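Local coordinates for protein Ent-copalyl diphosphate synthase (Streptomyces platensis, PDB 5BP8) that is a mainly helical protein of the terpene cyclase type, part of which matches the C-terminal domain of squalene-hopene cyclases, at residues 23-35 / 496-508. Numbering follows the deposited sequence.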
loop_
_atom_site.group_PDB
_atom_site.type_symbol
_atom_site.label_atom_id
_atom_site.label_comp_id
_atom_site.label_asym_id
_atom_site.label_seq_id
_atom_site.Cartn_x
_atom_site.Cartn_y
_atom_site.Cartn_z
ATOM N N PRO A 23 -9.458 -14.320 -5.472
ATOM C CA PRO A 23 -10.266 -13.699 -4.431
ATOM C C PRO A 23 -9.439 -12.979 -3.353
ATOM O O PRO A 23 -10.010 -12.339 -2.451
ATOM C CB PRO A 23 -11.025 -14.879 -3.836
ATOM C CG PRO A 23 -10.079 -16.018 -3.967
ATOM C CD PRO A 23 -9.381 -15.788 -5.299
ATOM N N TRP A 24 -8.124 -13.086 -3.431
ATOM C CA TRP A 24 -7.251 -12.377 -2.483
ATOM C C TRP A 24 -6.813 -11.005 -3.005
ATOM O O TRP A 24 -6.562 -10.097 -2.232
ATOM C CB TRP A 24 -5.993 -13.183 -2.238
ATOM C CG TRP A 24 -6.182 -14.533 -1.576
ATOM C CD1 TRP A 24 -6.619 -15.704 -2.160
ATOM C CD2 TRP A 24 -5.944 -14.836 -0.203
ATOM N NE1 TRP A 24 -6.632 -16.723 -1.220
ATOM C CE2 TRP A 24 -6.212 -16.213 -0.013
ATOM C CE3 TRP A 24 -5.479 -14.086 0.879
ATOM C CZ2 TRP A 24 -6.051 -16.835 1.218
ATOM C CZ3 TRP A 24 -5.313 -14.691 2.077
ATOM C CH2 TRP A 24 -5.585 -16.063 2.255
ATOM N N GLY A 25 -6.632 -10.891 -4.313
ATOM C CA GLY A 25 -5.870 -9.802 -4.885
ATOM C C GLY A 25 -4.391 -10.124 -4.732
ATOM O O GLY A 25 -4.017 -10.979 -3.913
ATOM N N LEU A 26 -3.552 -9.477 -5.529
ATOM C CA LEU A 26 -2.116 -9.776 -5.526
ATOM C C LEU A 26 -1.299 -8.609 -4.984
ATOM O O LEU A 26 -1.273 -7.498 -5.562
ATOM C CB LEU A 26 -1.620 -10.185 -6.919
ATOM C CG LEU A 26 -0.122 -10.450 -7.077
ATOM C CD1 LEU A 26 0.363 -11.539 -6.125
ATOM C CD2 LEU A 26 0.187 -10.833 -8.536
ATOM N N VAL A 27 -0.655 -8.863 -3.848
ATOM C CA VAL A 27 0.318 -7.951 -3.246
ATOM C C VAL A 27 1.608 -8.715 -3.105
ATOM O O VAL A 27 1.611 -9.801 -2.491
ATOM C CB VAL A 27 -0.139 -7.383 -1.870
ATOM C CG1 VAL A 27 0.967 -6.485 -1.282
ATOM C CG2 VAL A 27 -1.422 -6.568 -2.003
ATOM N N ALA A 28 2.698 -8.176 -3.648
ATOM C CA ALA A 28 3.998 -8.869 -3.590
ATOM C C ALA A 28 4.512 -8.885 -2.159
ATOM O O ALA A 28 4.199 -7.984 -1.375
ATOM C CB ALA A 28 5.014 -8.177 -4.483
ATOM N N PRO A 29 5.315 -9.898 -1.809
ATOM C CA PRO A 29 5.921 -9.849 -0.475
ATOM C C PRO A 29 6.803 -8.646 -0.279
ATOM O O PRO A 29 7.297 -8.052 -1.245
ATOM C CB PRO A 29 6.773 -11.135 -0.402
ATOM C CG PRO A 29 6.272 -12.025 -1.502
ATOM C CD PRO A 29 5.560 -11.167 -2.513
ATOM N N SER A 30 6.964 -8.256 0.975
ATOM C CA SER A 30 7.994 -7.310 1.325
ATOM C C SER A 30 8.669 -7.720 2.614
ATOM O O SER A 30 8.304 -8.716 3.258
ATOM C CB SER A 30 7.453 -5.867 1.417
ATOM O OG SER A 30 6.503 -5.749 2.456
ATOM N N VAL A 31 9.692 -6.956 2.972
ATOM C CA VAL A 31 10.527 -7.309 4.114
ATOM C C VAL A 31 9.771 -7.214 5.436
ATOM O O VAL A 31 9.904 -8.085 6.286
ATOM C CB VAL A 31 11.765 -6.389 4.139
ATOM C CG1 VAL A 31 12.518 -6.497 5.453
ATOM C CG2 VAL A 31 12.673 -6.707 2.947
ATOM N N TYR A 32 8.972 -6.171 5.630
ATOM C CA TYR A 32 8.428 -5.931 6.992
ATOM C C TYR A 32 7.701 -7.140 7.597
ATOM O O TYR A 32 8.078 -7.614 8.680
ATOM C CB TYR A 32 7.506 -4.683 7.057
ATOM C CG TYR A 32 6.926 -4.541 8.437
ATOM C CD1 TYR A 32 7.628 -3.889 9.441
ATOM C CD2 TYR A 32 5.718 -5.134 8.777
ATOM C CE1 TYR A 32 7.141 -3.810 10.719
ATOM C CE2 TYR A 32 5.220 -5.065 10.078
ATOM C CZ TYR A 32 5.944 -4.397 11.052
ATOM O OH TYR A 32 5.478 -4.290 12.361
ATOM N N ASP A 33 6.668 -7.667 6.913
ATOM C CA ASP A 33 5.893 -8.750 7.514
ATOM C C ASP A 33 6.662 -10.063 7.443
ATOM O O ASP A 33 6.465 -10.942 8.270
ATOM C CB ASP A 33 4.500 -8.965 6.883
ATOM C CG ASP A 33 3.376 -8.273 7.655
ATOM O OD1 ASP A 33 3.506 -7.079 7.991
ATOM O OD2 ASP A 33 2.324 -8.895 7.876
ATOM N N THR A 34 7.494 -10.235 6.435
ATOM C CA THR A 34 8.285 -11.445 6.357
ATOM C C THR A 34 9.144 -11.573 7.621
ATOM O O THR A 34 9.219 -12.672 8.252
ATOM C CB THR A 34 9.151 -11.435 5.067
ATOM O OG1 THR A 34 8.302 -11.407 3.915
ATOM C CG2 THR A 34 10.019 -12.643 5.010
ATOM N N ALA A 35 9.780 -10.464 8.005
ATOM C CA ALA A 35 10.542 -10.413 9.245
ATOM C C ALA A 35 9.646 -10.596 10.492
ATOM O O ALA A 35 10.013 -11.330 11.433
ATOM C CB ALA A 35 11.326 -9.120 9.334
ATOM N N HIS A 496 1.925 3.048 0.529
ATOM C CA HIS A 496 2.225 3.048 1.968
ATOM C C HIS A 496 1.463 1.989 2.754
ATOM O O HIS A 496 0.224 1.923 2.703
ATOM C CB HIS A 496 1.949 4.406 2.607
ATOM C CG HIS A 496 2.948 5.457 2.245
ATOM N ND1 HIS A 496 2.809 6.770 2.634
ATOM C CD2 HIS A 496 4.081 5.404 1.509
ATOM C CE1 HIS A 496 3.821 7.481 2.154
ATOM N NE2 HIS A 496 4.619 6.671 1.487
ATOM N N ASP A 497 2.195 1.149 3.492
ATOM C CA ASP A 497 1.566 0.399 4.583
ATOM C C ASP A 497 2.564 0.316 5.743
ATOM O O ASP A 497 2.949 1.344 6.294
ATOM C CB ASP A 497 0.980 -0.949 4.114
ATOM C CG ASP A 497 0.242 -1.664 5.227
ATOM O OD1 ASP A 497 -0.401 -0.969 6.047
ATOM O OD2 ASP A 497 0.385 -2.887 5.384
ATOM N N LYS A 498 2.998 -0.869 6.144
ATOM C CA LYS A 498 4.001 -0.957 7.170
ATOM C C LYS A 498 5.320 -0.451 6.606
ATOM O O LYS A 498 5.955 0.432 7.186
ATOM C CB LYS A 498 4.158 -2.437 7.642
ATOM C CG LYS A 498 2.936 -3.004 8.357
ATOM C CD LYS A 498 2.780 -2.454 9.758
ATOM C CE LYS A 498 1.432 -2.834 10.357
ATOM N NZ LYS A 498 1.329 -4.301 10.540
ATOM N N ASP A 499 5.749 -1.060 5.507
ATOM C CA ASP A 499 6.803 -0.501 4.657
ATOM C C ASP A 499 6.045 0.021 3.430
ATOM O O ASP A 499 5.081 0.786 3.608
ATOM C CB ASP A 499 8.058 -1.402 4.388
ATOM C CG ASP A 499 7.770 -2.890 3.959
ATOM O OD1 ASP A 499 6.656 -3.245 3.512
ATOM O OD2 ASP A 499 8.749 -3.725 4.060
ATOM N N ILE A 500 6.468 -0.325 2.227
ATOM C CA ILE A 500 5.750 0.058 0.992
ATOM C C ILE A 500 5.542 -1.208 0.152
ATOM O O ILE A 500 6.429 -2.080 0.079
ATOM C CB ILE A 500 6.441 1.166 0.172
ATOM C CG1 ILE A 500 7.967 0.976 0.034
ATOM C CG2 ILE A 500 6.161 2.513 0.817
ATOM C CD1 ILE A 500 8.677 2.135 -0.655
ATOM N N TYR A 501 4.337 -1.346 -0.402
ATOM C CA TYR A 501 3.906 -2.550 -1.073
ATOM C C TYR A 501 3.505 -2.336 -2.505
ATOM O O TYR A 501 3.181 -1.206 -2.906
ATOM C CB TYR A 501 2.743 -3.200 -0.307
ATOM C CG TYR A 501 1.404 -2.498 -0.366
ATOM C CD1 TYR A 501 1.035 -1.545 0.599
ATOM C CD2 TYR A 501 0.470 -2.822 -1.355
ATOM C CE1 TYR A 501 -0.183 -0.911 0.535
ATOM C CE2 TYR A 501 -0.761 -2.201 -1.403
ATOM C CZ TYR A 501 -1.095 -1.269 -0.447
ATOM O OH TYR A 501 -2.338 -0.650 -0.515
ATOM N N ALA A 502 3.559 -3.426 -3.265
ATOM C CA ALA A 502 3.226 -3.437 -4.690
ATOM C C ALA A 502 1.966 -4.253 -4.959
ATOM O O ALA A 502 1.983 -5.511 -4.875
ATOM C CB ALA A 502 4.375 -4.001 -5.524
ATOM N N PRO A 503 0.878 -3.559 -5.294
ATOM C CA PRO A 503 -0.330 -4.256 -5.757
ATOM C C PRO A 503 -0.179 -4.552 -7.254
ATOM O O PRO A 503 -0.487 -3.703 -8.136
ATOM C CB PRO A 503 -1.420 -3.275 -5.447
ATOM C CG PRO A 503 -0.778 -1.926 -5.709
ATOM C CD PRO A 503 0.690 -2.102 -5.316
ATOM N N VAL A 504 0.325 -5.745 -7.532
ATOM C CA VAL A 504 0.871 -6.072 -8.846
ATOM C C VAL A 504 -0.212 -6.031 -9.944
ATOM O O VAL A 504 0.024 -5.545 -11.034
ATOM C CB VAL A 504 1.574 -7.456 -8.811
ATOM C CG1 VAL A 504 1.944 -7.933 -10.212
ATOM C CG2 VAL A 504 2.800 -7.418 -7.883
ATOM N N THR A 505 -1.400 -6.517 -9.634
ATOM C CA THR A 505 -2.454 -6.592 -10.650
ATOM C C THR A 505 -2.962 -5.181 -10.930
ATOM O O THR A 505 -3.243 -4.817 -12.076
ATOM C CB THR A 505 -3.575 -7.505 -10.189
ATOM O OG1 THR A 505 -3.027 -8.815 -9.920
ATOM C CG2 THR A 505 -4.676 -7.598 -11.244
ATOM N N VAL A 506 -3.036 -4.381 -9.875
ATOM C CA VAL A 506 -3.331 -2.948 -10.018
ATOM C C VAL A 506 -2.360 -2.262 -10.980
ATOM O O VAL A 506 -2.754 -1.485 -11.865
ATOM C CB VAL A 506 -3.391 -2.265 -8.626
ATOM C CG1 VAL A 506 -3.404 -0.749 -8.749
ATOM C CG2 VAL A 506 -4.634 -2.707 -7.874
ATOM N N ILE A 507 -1.079 -2.546 -10.822
ATOM C CA ILE A 507 -0.083 -1.948 -11.691
ATOM C C ILE A 507 -0.232 -2.455 -13.141
ATOM O O ILE A 507 -0.160 -1.664 -14.075
ATOM C CB ILE A 507 1.336 -2.202 -11.142
ATOM C CG1 ILE A 507 1.509 -1.510 -9.784
ATOM C CG2 ILE A 507 2.396 -1.686 -12.111
ATOM C CD1 ILE A 507 2.752 -1.982 -9.024
ATOM N N ARG A 508 -0.463 -3.750 -13.306
ATOM C CA ARG A 508 -0.660 -4.339 -14.627
ATOM C C ARG A 508 -1.840 -3.666 -15.329
ATOM O O ARG A 508 -1.789 -3.426 -16.543
ATOM C CB ARG A 508 -0.851 -5.857 -14.555
ATOM C CG ARG A 508 0.411 -6.593 -14.096
ATOM C CD ARG A 508 0.309 -8.108 -14.121
ATOM N NE ARG A 508 0.581 -8.609 -15.461
ATOM C CZ ARG A 508 1.041 -9.826 -15.765
ATOM N NH1 ARG A 508 1.327 -10.742 -14.828
ATOM N NH2 ARG A 508 1.228 -10.128 -17.045
HETATM O O HOH W 1 -2.929 -5.971 -7.114
HETATM O O HOH W 2 4.860 -5.501 -1.870
HETATM O O HOH W 3 1.078 -6.060 8.364
#
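Asp499 meets Ser30 and Tyr32 where two antiparallel connecting segments, 23-35 and 496-508, pass each other between the two helical domains of a fold resembling class II terpene cyclases. The site illustrates how a carboxylate from the far end of the chain can hydrogen-bond to a backbone N-H in the first turn of a helix. Ser30 holds the N-cap position of helix 31-40 but its side chain makes no capping bond; Asp499 OD2 accepts Tyr32 N at 2.9 Å from above the carboxylate plane. Asp499 OD1 uses its syn lone pair for Ser30 OG, 2.7 Å away. Its chi1 of 48° directs the carboxylate to Ser30 and the helix start. Each oxygen accepts one bond, and the helix end would probably stabilise the negative charge.

Backbone bonds join the segments further along: Ala28 N reaches Ala502 O at 3.0 Å, while the bond from Val504 N to Leu26 O is weak. Water 2 links Ala28 O to Ala502 N.

Among apolar contacts, Leu26 CD2 packs on Val504 CB at 3.7 Å, and Val27 CG1 lies equally close to Tyr501 CD2. Lys498 CB sits over one face of the Tyr32 ring, toward its rim, 3.7 Å from the centroid (a CH-pi contact), and CG and CD continue past CD2 and CE2. Glu194 takes both polar ends, by a salt bridge from Lys498 NZ and a hydrogen bond from Tyr32 OH. Ala222 N holds Asp33 OD2, while water 3 accepts from Lys498 NZ and donates to Asp33 OD1 at 2.7 Å.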